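Local coordinates for hypothetical protein PH0495 (Pyrococcus horikoshii, PDB 1X3L) that phosphorylates D-glycerate at the expense of ATP, in the presence of magnesium, to give 2-phosphoglycerate, and also accepts other nucleotides or pyrophosphate as phosphate donor, at residues A[104-107]-A[108-112]; A[383-386]-A[387-391]; A[37-41]-A[42-46]; A[223-227]-A[228-232]; A[316-319]-A[320-324]. All coordinates share one frame; numbering follows the deposited sequence.

Contact 1 of 5, residues A[104-107]-A[108-112]; sequences KSIL and GAKEA
I106 and K110, a single turn apart, run alongside each other, both directed off one flank of helix 103-118. The lysine uses its carbons here: K110 CE rests 3.6 Å from I106 CG2. In I106 that methyl is anti to the backbone N, which turns it up the helix toward the residue four places on. The tight part of the contact is the backbone core. G108 N donates to K104 O at 2.8 Å, and A109 N to S105 O at 3.0 Å. K110 N reaches I106 O at 2.8 Å in a nearly straight bond (N-H...O 167°), and E111 N closes on L107 O at 2.9 Å. Small residues suit this buried side: G108 brings no side chain, and the A109 methyl lies against L139. S105, also buried, sends its hydroxyl out of the turn to A135 O and D102 N, near the start of the helix. The opposite character belongs to K104, L107 and K110, which are exposed; L107 CD1 is only loosely beside E111 CG, at 4.4 Å. E111 bends at its second torsion (-74°) and touches K92 and I94 of strand 92-96. The chemistry is therefore divided: main-chain bonds make the turn, whereas K110 gives its aliphatic carbons to I106 while its exposed ammonium can probably meet solvent.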
# COMPACT_ATOMS: atom_id res chain seq x y z
N LYS A 104 -16.50 13.39 11.11
CA LYS A 104 -16.82 11.97 11.01
C LYS A 104 -15.59 11.13 11.37
O LYS A 104 -15.72 10.02 11.89
CB LYS A 104 -17.31 11.63 9.60
CG LYS A 104 -18.66 12.26 9.26
CD LYS A 104 -19.76 11.72 10.17
CE LYS A 104 -21.07 12.48 9.98
NZ LYS A 104 -21.61 12.40 8.59
N SER A 105 -14.40 11.66 11.09
CA SER A 105 -13.16 10.96 11.40
C SER A 105 -13.09 10.80 12.91
O SER A 105 -12.72 9.74 13.42
CB SER A 105 -11.95 11.78 10.94
OG SER A 105 -12.01 12.04 9.55
N ILE A 106 -13.44 11.87 13.62
CA ILE A 106 -13.43 11.86 15.07
C ILE A 106 -14.50 10.91 15.57
O ILE A 106 -14.26 10.12 16.49
CB ILE A 106 -13.70 13.28 15.62
CG1 ILE A 106 -12.46 14.15 15.40
CG2 ILE A 106 -14.07 13.21 17.10
CD1 ILE A 106 -12.56 15.53 16.01
N LEU A 107 -15.68 10.97 14.96
CA LEU A 107 -16.78 10.10 15.33
C LEU A 107 -16.34 8.64 15.20
O LEU A 107 -16.67 7.80 16.05
CB LEU A 107 -17.99 10.36 14.43
CG LEU A 107 -19.20 9.45 14.66
CD1 LEU A 107 -19.68 9.57 16.11
CD2 LEU A 107 -20.32 9.83 13.69
N GLY A 108 -15.59 8.35 14.14
CA GLY A 108 -15.11 7.00 13.93
C GLY A 108 -14.16 6.57 15.03
O GLY A 108 -14.29 5.48 15.59
N ALA A 109 -13.20 7.43 15.35
CA ALA A 109 -12.22 7.14 16.40
C ALA A 109 -12.93 6.94 17.74
O ALA A 109 -12.61 6.01 18.49
CB ALA A 109 -11.20 8.27 16.49
N LYS A 110 -13.89 7.81 18.04
CA LYS A 110 -14.64 7.70 19.29
C LYS A 110 -15.38 6.38 19.34
O LYS A 110 -15.45 5.73 20.39
CB LYS A 110 -15.63 8.85 19.44
CG LYS A 110 -15.00 10.20 19.74
CD LYS A 110 -16.07 11.26 19.90
CE LYS A 110 -15.48 12.59 20.32
NZ LYS A 110 -14.84 12.51 21.66
N GLU A 111 -15.95 5.98 18.20
CA GLU A 111 -16.67 4.71 18.11
C GLU A 111 -15.71 3.56 18.41
O GLU A 111 -16.08 2.60 19.09
CB GLU A 111 -17.26 4.53 16.71
CG GLU A 111 -18.49 5.37 16.44
CD GLU A 111 -19.72 4.83 17.14
OE1 GLU A 111 -19.70 4.68 18.38
OE2 GLU A 111 -20.72 4.56 16.44
N ALA A 112 -14.49 3.67 17.91
CA ALA A 112 -13.49 2.63 18.13
C ALA A 112 -13.09 2.54 19.61
O ALA A 112 -12.95 1.44 20.14
CB ALA A 112 -12.25 2.90 17.27

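Contact 2 of 5, residues A[383-386]-A[387-391]; sequences GTTY and KKLRE
Y386 and R390, one turn apart on helix 385-391, make the aromatic part of this contact. R390 CG sits over one face of the phenol ring, 4.0 Å from its centroid and offset toward the rim, a CH-pi contact. The arginine chain bends at its second and third torsions (-57° and -68°), which brings CD beside the CZ-OH end of the ring; NH1 then bonds to I394 O. An aromatic ring followed four residues later by a long aliphatic chain suits such a pairing.

An apolar contact joins T385 and L389, with T385 CG2 4.0 Å from L389 CD1, as befits two buried residues.

Hydrogen bonds supply the rest. L389 N donates to T385 O at 3.0 Å and R390 N to Y386 O at 2.9 Å, while K388 N reaches T384 O over a longer 3.3 Å. The extended chain of K388 runs back beside T384, and NZ makes a weak bond to OG1 of T384 at 3.1 Å; that hydroxyl is also bonded to D382 OD1. A water bridges two backbone atoms at the start of the helix, donating to G383 O at 2.9 Å and accepting from K387 N at 2.8 Å.

K387 NZ finds its partner outside the turn, in a salt bridge with D357. The helix follows strand 378-382 after the short link G383-T384, its start tied back by T385 OG1 to D382 N, and Y386 and L389 both pack on V396 of helix 396-401.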
# COMPACT_ATOMS: atom_id res chain seq x y z
N GLY A 383 8.69 -9.41 -27.83
CA GLY A 383 9.75 -9.32 -28.82
C GLY A 383 9.35 -8.84 -30.20
O GLY A 383 10.21 -8.57 -31.05
N THR A 384 8.05 -8.72 -30.45
CA THR A 384 7.59 -8.25 -31.76
C THR A 384 7.19 -6.78 -31.73
O THR A 384 7.02 -6.16 -32.77
CB THR A 384 6.35 -9.01 -32.23
OG1 THR A 384 5.21 -8.56 -31.49
CG2 THR A 384 6.52 -10.51 -32.04
N THR A 385 7.06 -6.22 -30.53
CA THR A 385 6.61 -4.84 -30.38
C THR A 385 7.43 -3.75 -31.05
O THR A 385 6.88 -2.89 -31.74
CB THR A 385 6.43 -4.47 -28.90
OG1 THR A 385 5.57 -5.44 -28.27
CG2 THR A 385 5.80 -3.10 -28.79
N TYR A 386 8.75 -3.77 -30.85
CA TYR A 386 9.58 -2.74 -31.45
C TYR A 386 9.33 -2.61 -32.96
O TYR A 386 9.06 -1.52 -33.46
CB TYR A 386 11.06 -3.02 -31.20
CG TYR A 386 11.95 -1.87 -31.62
CD1 TYR A 386 11.86 -0.63 -30.99
CD2 TYR A 386 12.84 -2.00 -32.68
CE1 TYR A 386 12.63 0.45 -31.40
CE2 TYR A 386 13.62 -0.93 -33.11
CZ TYR A 386 13.51 0.30 -32.47
OH TYR A 386 14.25 1.37 -32.89
N LYS A 387 9.39 -3.73 -33.67
CA LYS A 387 9.19 -3.69 -35.11
C LYS A 387 7.78 -3.25 -35.51
O LYS A 387 7.60 -2.64 -36.57
CB LYS A 387 9.54 -5.04 -35.74
CG LYS A 387 11.06 -5.27 -35.74
CD LYS A 387 11.49 -6.55 -36.46
CE LYS A 387 13.02 -6.65 -36.47
NZ LYS A 387 13.54 -7.89 -37.12
N LYS A 388 6.79 -3.54 -34.68
CA LYS A 388 5.43 -3.12 -34.99
C LYS A 388 5.37 -1.60 -34.87
O LYS A 388 4.68 -0.94 -35.66
CB LYS A 388 4.43 -3.79 -34.04
CG LYS A 388 4.23 -5.27 -34.34
CD LYS A 388 3.28 -5.96 -33.35
CE LYS A 388 3.16 -7.45 -33.66
NZ LYS A 388 2.33 -8.18 -32.66
N LEU A 389 6.10 -1.05 -33.91
CA LEU A 389 6.15 0.40 -33.71
C LEU A 389 6.85 1.06 -34.90
O LEU A 389 6.39 2.09 -35.42
CB LEU A 389 6.90 0.73 -32.42
CG LEU A 389 6.21 0.38 -31.09
CD1 LEU A 389 7.22 0.43 -29.94
CD2 LEU A 389 5.07 1.35 -30.83
N ARG A 390 7.95 0.46 -35.34
CA ARG A 390 8.71 1.00 -36.47
C ARG A 390 7.91 0.90 -37.77
O ARG A 390 8.03 1.75 -38.64
CB ARG A 390 10.04 0.26 -36.60
CG ARG A 390 10.96 0.46 -35.40
CD ARG A 390 11.24 1.94 -35.16
NE ARG A 390 12.06 2.52 -36.23
CZ ARG A 390 12.01 3.80 -36.61
NH1 ARG A 390 11.17 4.64 -36.01
NH2 ARG A 390 12.80 4.23 -37.58
N GLU A 391 7.09 -0.14 -37.89
CA GLU A 391 6.27 -0.31 -39.08
C GLU A 391 5.24 0.80 -39.19
O GLU A 391 4.74 1.09 -40.28
CB GLU A 391 5.55 -1.66 -39.06
CG GLU A 391 6.34 -2.77 -39.71
CD GLU A 391 6.68 -2.45 -41.15
OE1 GLU A 391 5.73 -2.20 -41.94
OE2 GLU A 391 7.88 -2.43 -41.50
O HOH W 1 10.45 -6.10 -32.63

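Contact 3 of 5, residues A[37-41]-A[42-46]; sequences KIIVQ and GKEFE
A beta hairpin with a two-residue loop, Q41-G42, in a type I' turn joins strand 37-40 to strand 43-46, and V40 and K43 close it as a hydrogen-bonded pair. V40 N donates to K43 O at 2.8 Å; the return bond, K43 N to V40 O at 2.9 Å, comes from above the carbonyl plane. Both loop residues have positive phi, and glycine fits the second place because a side chain there would collide with Q41 O. I38 and F45 form the next hydrogen-bonded pair, with I38 N donating to F45 O at 2.7 Å.

One face carries I38, V40, F45 and, at the turn end, K43, whose chain leads away; the first three are buried and apolar. V40 CG2 lies 4.0 Å from F45 CE1, and the ring edge meets I38 O in plane. This face packs against one end of the parallel sheet, on strand 188-194 and the outermost strand 260-266, where H261 meets F45 edge-to-face. The reverse face carries K37, I39, E44 and E46, and is more exposed. I39 CG1 rests 4.0 Å from E44 CG. K37 bends at its second torsion (-65°), which sends its chain across to the partner strand. There CD passes 3.4 Å from E44 OE2, and E46, bridged also to K48, takes a long salt bridge from K37 NZ to its OE1 at 3.6 Å.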
# COMPACT_ATOMS: atom_id res chain seq x y z
N LYS A 37 -10.07 -22.04 17.17
CA LYS A 37 -8.78 -21.42 16.91
C LYS A 37 -8.78 -20.52 15.68
O LYS A 37 -9.46 -20.79 14.69
CB LYS A 37 -7.71 -22.50 16.74
CG LYS A 37 -7.69 -23.55 17.84
CD LYS A 37 -7.32 -22.96 19.20
CE LYS A 37 -7.35 -24.03 20.29
NZ LYS A 37 -6.93 -23.50 21.62
N ILE A 38 -8.01 -19.44 15.76
CA ILE A 38 -7.85 -18.50 14.65
C ILE A 38 -6.37 -18.55 14.29
O ILE A 38 -5.52 -18.28 15.13
CB ILE A 38 -8.22 -17.06 15.07
CG1 ILE A 38 -9.71 -17.00 15.43
CG2 ILE A 38 -7.92 -16.09 13.93
CD1 ILE A 38 -10.17 -15.62 15.88
N ILE A 39 -6.06 -18.90 13.05
CA ILE A 39 -4.67 -18.99 12.62
C ILE A 39 -4.32 -17.92 11.60
O ILE A 39 -4.77 -17.96 10.45
CB ILE A 39 -4.37 -20.39 12.05
CG1 ILE A 39 -4.87 -21.47 13.02
CG2 ILE A 39 -2.87 -20.56 11.83
CD1 ILE A 39 -4.69 -22.89 12.53
N VAL A 40 -3.50 -16.96 12.02
CA VAL A 40 -3.09 -15.85 11.18
C VAL A 40 -1.65 -16.02 10.71
O VAL A 40 -0.71 -15.90 11.50
CB VAL A 40 -3.23 -14.52 11.93
CG1 VAL A 40 -2.98 -13.35 10.99
CG2 VAL A 40 -4.60 -14.42 12.55
N GLN A 41 -1.49 -16.28 9.42
CA GLN A 41 -0.18 -16.49 8.83
C GLN A 41 0.63 -17.46 9.70
O GLN A 41 1.81 -17.25 9.96
CB GLN A 41 0.58 -15.15 8.69
CG GLN A 41 -0.17 -14.11 7.85
CD GLN A 41 0.70 -12.92 7.45
OE1 GLN A 41 1.47 -12.40 8.25
NE2 GLN A 41 0.56 -12.48 6.20
N GLY A 42 -0.03 -18.53 10.15
CA GLY A 42 0.65 -19.51 10.97
C GLY A 42 0.52 -19.36 12.48
O GLY A 42 0.55 -20.35 13.21
N LYS A 43 0.37 -18.12 12.95
CA LYS A 43 0.23 -17.85 14.38
C LYS A 43 -1.16 -18.25 14.84
O LYS A 43 -2.16 -17.73 14.34
CB LYS A 43 0.47 -16.36 14.65
CG LYS A 43 0.63 -15.99 16.12
CD LYS A 43 1.96 -16.47 16.69
CE LYS A 43 2.17 -15.96 18.12
NZ LYS A 43 1.13 -16.44 19.07
N GLU A 44 -1.23 -19.17 15.80
CA GLU A 44 -2.51 -19.66 16.30
C GLU A 44 -3.01 -18.91 17.54
O GLU A 44 -2.24 -18.62 18.45
CB GLU A 44 -2.41 -21.15 16.62
CG GLU A 44 -3.75 -21.84 16.82
CD GLU A 44 -3.61 -23.32 17.15
OE1 GLU A 44 -2.88 -24.03 16.42
OE2 GLU A 44 -4.23 -23.77 18.14
N PHE A 45 -4.30 -18.60 17.55
CA PHE A 45 -4.93 -17.91 18.67
C PHE A 45 -6.18 -18.66 19.08
O PHE A 45 -6.98 -19.05 18.23
CB PHE A 45 -5.33 -16.48 18.30
CG PHE A 45 -4.19 -15.63 17.83
CD1 PHE A 45 -3.79 -15.66 16.50
CD2 PHE A 45 -3.52 -14.79 18.71
CE1 PHE A 45 -2.72 -14.88 16.05
CE2 PHE A 45 -2.46 -14.01 18.28
CZ PHE A 45 -2.06 -14.05 16.95
N GLU A 46 -6.36 -18.85 20.38
CA GLU A 46 -7.53 -19.55 20.89
C GLU A 46 -8.65 -18.55 21.15
O GLU A 46 -8.42 -17.48 21.72
CB GLU A 46 -7.19 -20.28 22.19
CG GLU A 46 -8.33 -21.12 22.74
CD GLU A 46 -7.97 -21.81 24.04
OE1 GLU A 46 -8.78 -22.63 24.53
OE2 GLU A 46 -6.88 -21.53 24.58
O HOH W 2 -2.68 -19.10 8.73

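Contact 4 of 5, residues A[223-227]-A[228-232]; sequences ILELY and DIWEK. With EDO (1,2-ethanediol), chain F.
W230 turns its indole back toward L224 by setting CG opposite the backbone N (chi1 172°), while I229 places CG1 between backbone N and carbonyl carbon (chi1 53°), which points CD1 at L224. The leucine meets both residues with separate branches, each crossing at about a right angle: CD2 touches I229 CD1 at 3.6 Å, and CD1 meets W230 CE3 at 3.5 Å near the plane of the indole. Next to it the aliphatic part of E225 runs beside the tryptophan, CG 3.7 Å from W230 CB. Branched apolar chains suit L224 and I229, both buried, and helix 146-158 closes over them through L155 and L156. A 1,2-ethanediol molecule, probably from the crystallisation liquor, lies at the indole edge, its C2 3.5 Å from W230 NE1; it makes a weak bond to E231 and is also bonded to K221 NZ.

The backbone turns at D228, whose positive phi (43°) reverses the chain. D228 N donates to E225 O at 2.7 Å from above the carbonyl plane, and I229 N to L224 O at 2.9 Å. K232 folds back to bond D228 O through NZ at 2.8 Å, giving that carbonyl a charged partner. The pair of backbone bonds around D228, with L224 and I229 in apolar contact across them, is a Schellman motif, here ending helix 217-226 ahead of helix 235-246.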
# COMPACT_ATOMS: atom_id res chain seq x y z
N ILE A 223 11.33 19.84 16.76
CA ILE A 223 10.87 19.99 15.38
C ILE A 223 10.09 21.28 15.15
O ILE A 223 10.36 22.01 14.20
CB ILE A 223 10.00 18.78 14.96
CG1 ILE A 223 10.88 17.54 14.80
CG2 ILE A 223 9.25 19.10 13.67
CD1 ILE A 223 10.10 16.27 14.52
N LEU A 224 9.12 21.55 16.02
CA LEU A 224 8.32 22.77 15.88
C LEU A 224 9.19 24.01 16.00
O LEU A 224 8.97 25.00 15.30
CB LEU A 224 7.21 22.80 16.93
CG LEU A 224 6.08 21.78 16.72
CD1 LEU A 224 5.04 21.94 17.82
CD2 LEU A 224 5.45 21.99 15.36
N GLU A 225 10.18 23.96 16.88
CA GLU A 225 11.08 25.08 17.08
C GLU A 225 12.04 25.21 15.90
O GLU A 225 12.27 26.31 15.38
CB GLU A 225 11.88 24.91 18.38
CG GLU A 225 11.04 25.01 19.64
CD GLU A 225 11.86 24.83 20.91
OE1 GLU A 225 12.47 23.75 21.08
OE2 GLU A 225 11.89 25.77 21.74
N LEU A 226 12.60 24.08 15.47
CA LEU A 226 13.53 24.05 14.35
C LEU A 226 12.97 24.76 13.12
O LEU A 226 13.71 25.36 12.34
CB LEU A 226 13.88 22.61 13.99
CG LEU A 226 14.82 22.45 12.79
CD1 LEU A 226 16.17 23.08 13.12
CD2 LEU A 226 14.98 20.98 12.45
N TYR A 227 11.65 24.68 12.94
CA TYR A 227 11.00 25.30 11.80
C TYR A 227 10.27 26.58 12.19
O TYR A 227 9.38 27.04 11.49
CB TYR A 227 10.04 24.31 11.16
CG TYR A 227 10.75 23.16 10.47
CD1 TYR A 227 10.20 21.88 10.47
CD2 TYR A 227 11.97 23.36 9.82
CE1 TYR A 227 10.85 20.82 9.84
CE2 TYR A 227 12.62 22.31 9.19
CZ TYR A 227 12.06 21.04 9.20
OH TYR A 227 12.71 20.01 8.57
N ASP A 228 10.68 27.15 13.32
CA ASP A 228 10.10 28.38 13.85
C ASP A 228 8.58 28.48 13.77
O ASP A 228 8.04 29.52 13.38
CB ASP A 228 10.73 29.59 13.15
CG ASP A 228 12.18 29.78 13.52
OD1 ASP A 228 12.47 30.00 14.72
OD2 ASP A 228 13.04 29.72 12.62
N ILE A 229 7.89 27.41 14.14
CA ILE A 229 6.43 27.41 14.14
C ILE A 229 5.91 27.05 15.53
O ILE A 229 4.71 26.97 15.75
CB ILE A 229 5.85 26.41 13.11
CG1 ILE A 229 6.45 25.02 13.34
CG2 ILE A 229 6.12 26.90 11.70
CD1 ILE A 229 5.87 23.96 12.43
N TRP A 230 6.84 26.84 16.46
CA TRP A 230 6.50 26.49 17.83
C TRP A 230 5.57 27.54 18.44
O TRP A 230 4.63 27.20 19.16
CB TRP A 230 7.77 26.37 18.68
CG TRP A 230 7.52 26.19 20.15
CD1 TRP A 230 7.81 27.09 21.14
CD2 TRP A 230 6.93 25.06 20.80
NE1 TRP A 230 7.43 26.59 22.36
CE2 TRP A 230 6.89 25.35 22.18
CE3 TRP A 230 6.42 23.84 20.35
CZ2 TRP A 230 6.36 24.45 23.12
CZ3 TRP A 230 5.90 22.94 21.28
CH2 TRP A 230 5.87 23.26 22.65
N GLU A 231 5.83 28.80 18.15
CA GLU A 231 5.01 29.89 18.67
C GLU A 231 3.82 30.15 17.75
O GLU A 231 2.85 30.81 18.14
CB GLU A 231 5.84 31.17 18.81
CG GLU A 231 7.00 31.07 19.79
CD GLU A 231 6.55 30.91 21.23
OE1 GLU A 231 7.43 30.75 22.11
OE2 GLU A 231 5.33 30.94 21.49
N LYS A 232 3.89 29.63 16.53
CA LYS A 232 2.82 29.84 15.56
C LYS A 232 1.67 28.84 15.71
O LYS A 232 0.53 29.15 15.35
CB LYS A 232 3.38 29.78 14.14
CG LYS A 232 4.35 30.91 13.80
CD LYS A 232 4.78 30.85 12.34
CE LYS A 232 5.67 32.02 11.95
NZ LYS A 232 6.98 32.01 12.66
C1 EDO F . 9.93 27.64 24.78
O1 EDO F . 10.62 26.48 25.28
C2 EDO F . 8.56 27.75 25.43
O2 EDO F . 7.87 28.91 24.94

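Contact 5 of 5, residues A[316-319]-A[320-324]; sequences RPFE and PPVVL
The phenyl ring of F318 meets V322 and L324 obliquely, while its further aromatic neighbour is Y287 of strand 285-290, with which it stacks. Between the two segments, F318 CD1 comes 4.1 Å from L324 CD1, the two side chains crossing at a slant, and F318 CB lies 4.0 Å from V322 CG2. That valine methyl sits across from the backbone N, and chi1 of 61° leaves the other methyl in the more hindered place. V322 and L324, two residues apart, project from the same side of the strand, and both present their branches to the phenylalanine; M289 of strand 285-290 also touches F318 and L324.

These residues form the entry to strand 322-328. Strand 285-290, helix 297-314 and strand 322-328 form a beta-alpha-beta crossover, the two strands parallel and adjacent in the sheet, with the helix packed over them through I307 and I311. Valine and leucine, apolar and buried, suit the side of the strand that meets that helix. The loop itself is stiffened by prolines, and the peptide bonds before P317 and P321 are both cis. No hydrogen bond links 316-319 to 320-324, and P320 and P321 have no N-H to offer. Instead a water donates to P320 O at 2.7 Å and, weakly, to E319 OE1 at 3.4 Å. The glutamate, exposed, bends at its second torsion (-72°), which brings OE1 3.8 Å from P320 CD.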
# COMPACT_ATOMS: atom_id res chain seq x y z
N ARG A 316 22.38 -16.20 -18.81
CA ARG A 316 22.82 -15.70 -17.51
C ARG A 316 22.17 -14.33 -17.31
O ARG A 316 21.90 -13.63 -18.28
CB ARG A 316 24.35 -15.60 -17.46
CG ARG A 316 24.96 -14.56 -18.39
CD ARG A 316 26.48 -14.73 -18.57
NE ARG A 316 27.04 -13.61 -19.32
CZ ARG A 316 28.29 -13.52 -19.77
NH1 ARG A 316 29.16 -14.50 -19.56
NH2 ARG A 316 28.66 -12.44 -20.44
N PRO A 317 21.91 -13.93 -16.06
CA PRO A 317 22.17 -14.65 -14.81
C PRO A 317 21.36 -15.93 -14.60
O PRO A 317 21.67 -16.73 -13.72
CB PRO A 317 21.87 -13.60 -13.75
CG PRO A 317 20.76 -12.83 -14.37
CD PRO A 317 21.24 -12.65 -15.79
N PHE A 318 20.32 -16.13 -15.43
CA PHE A 318 19.48 -17.32 -15.35
C PHE A 318 19.26 -17.91 -16.74
O PHE A 318 19.32 -17.19 -17.73
CB PHE A 318 18.09 -16.98 -14.77
CG PHE A 318 18.13 -16.15 -13.53
CD1 PHE A 318 17.66 -14.83 -13.55
CD2 PHE A 318 18.61 -16.67 -12.33
CE1 PHE A 318 17.67 -14.05 -12.39
CE2 PHE A 318 18.62 -15.90 -11.17
CZ PHE A 318 18.15 -14.59 -11.20
N GLU A 319 19.00 -19.21 -16.80
CA GLU A 319 18.72 -19.90 -18.06
C GLU A 319 17.21 -19.90 -18.30
O GLU A 319 16.44 -20.18 -17.38
CB GLU A 319 19.18 -21.36 -18.00
CG GLU A 319 20.69 -21.60 -17.96
CD GLU A 319 21.37 -21.32 -19.29
OE1 GLU A 319 20.66 -21.17 -20.32
OE2 GLU A 319 22.62 -21.27 -19.32
N PRO A 320 16.76 -19.59 -19.53
CA PRO A 320 15.32 -19.59 -19.79
C PRO A 320 14.88 -21.06 -19.71
O PRO A 320 15.71 -21.96 -19.82
CB PRO A 320 15.21 -19.06 -21.22
CG PRO A 320 16.50 -18.30 -21.43
CD PRO A 320 17.52 -19.15 -20.72
N PRO A 321 13.57 -21.33 -19.52
CA PRO A 321 12.46 -20.39 -19.37
C PRO A 321 12.48 -19.81 -17.97
O PRO A 321 12.58 -20.54 -16.98
CB PRO A 321 11.23 -21.27 -19.60
CG PRO A 321 11.66 -22.58 -19.00
CD PRO A 321 13.09 -22.73 -19.50
N VAL A 322 12.39 -18.49 -17.87
CA VAL A 322 12.46 -17.86 -16.57
C VAL A 322 11.55 -16.65 -16.45
O VAL A 322 11.20 -16.02 -17.45
CB VAL A 322 13.92 -17.47 -16.26
CG1 VAL A 322 14.42 -16.48 -17.31
CG2 VAL A 322 14.05 -16.90 -14.86
N VAL A 323 11.13 -16.37 -15.22
CA VAL A 323 10.29 -15.22 -14.92
C VAL A 323 11.00 -14.39 -13.86
O VAL A 323 11.45 -14.92 -12.84
CB VAL A 323 8.92 -15.64 -14.35
CG1 VAL A 323 8.17 -14.41 -13.85
CG2 VAL A 323 8.10 -16.35 -15.43
N LEU A 324 11.13 -13.09 -14.12
CA LEU A 324 11.77 -12.18 -13.17
C LEU A 324 10.74 -11.17 -12.70
O LEU A 324 9.95 -10.67 -13.50
CB LEU A 324 12.95 -11.45 -13.82
CG LEU A 324 14.27 -12.20 -14.05
CD1 LEU A 324 14.05 -13.40 -14.93
CD2 LEU A 324 15.27 -11.26 -14.69
O HOH W 3 17.75 -22.25 -21.60

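From the N terminus, contact 3 comes first, closing the hairpin 37-46 that packs on strands of the parallel sheet. Contact 1 follows within helix 103-118, about 18 Å from contact 3 at the nearest atoms, and contact 4 ends helix 217-226; all three belong to the DUF4147 part of the chain. Contact 5 then leads from helix 297-314 into strand 322-328 of the mixed sheet, and contact 2 starts the helix after strand 378-382 of that same sheet, their centres about 23 Å apart. Each is local and in series, so none nests or crosses. Contacts 1 and 4 lie across the chain's centre from contact 5, about 51 and 54 Å away between centres.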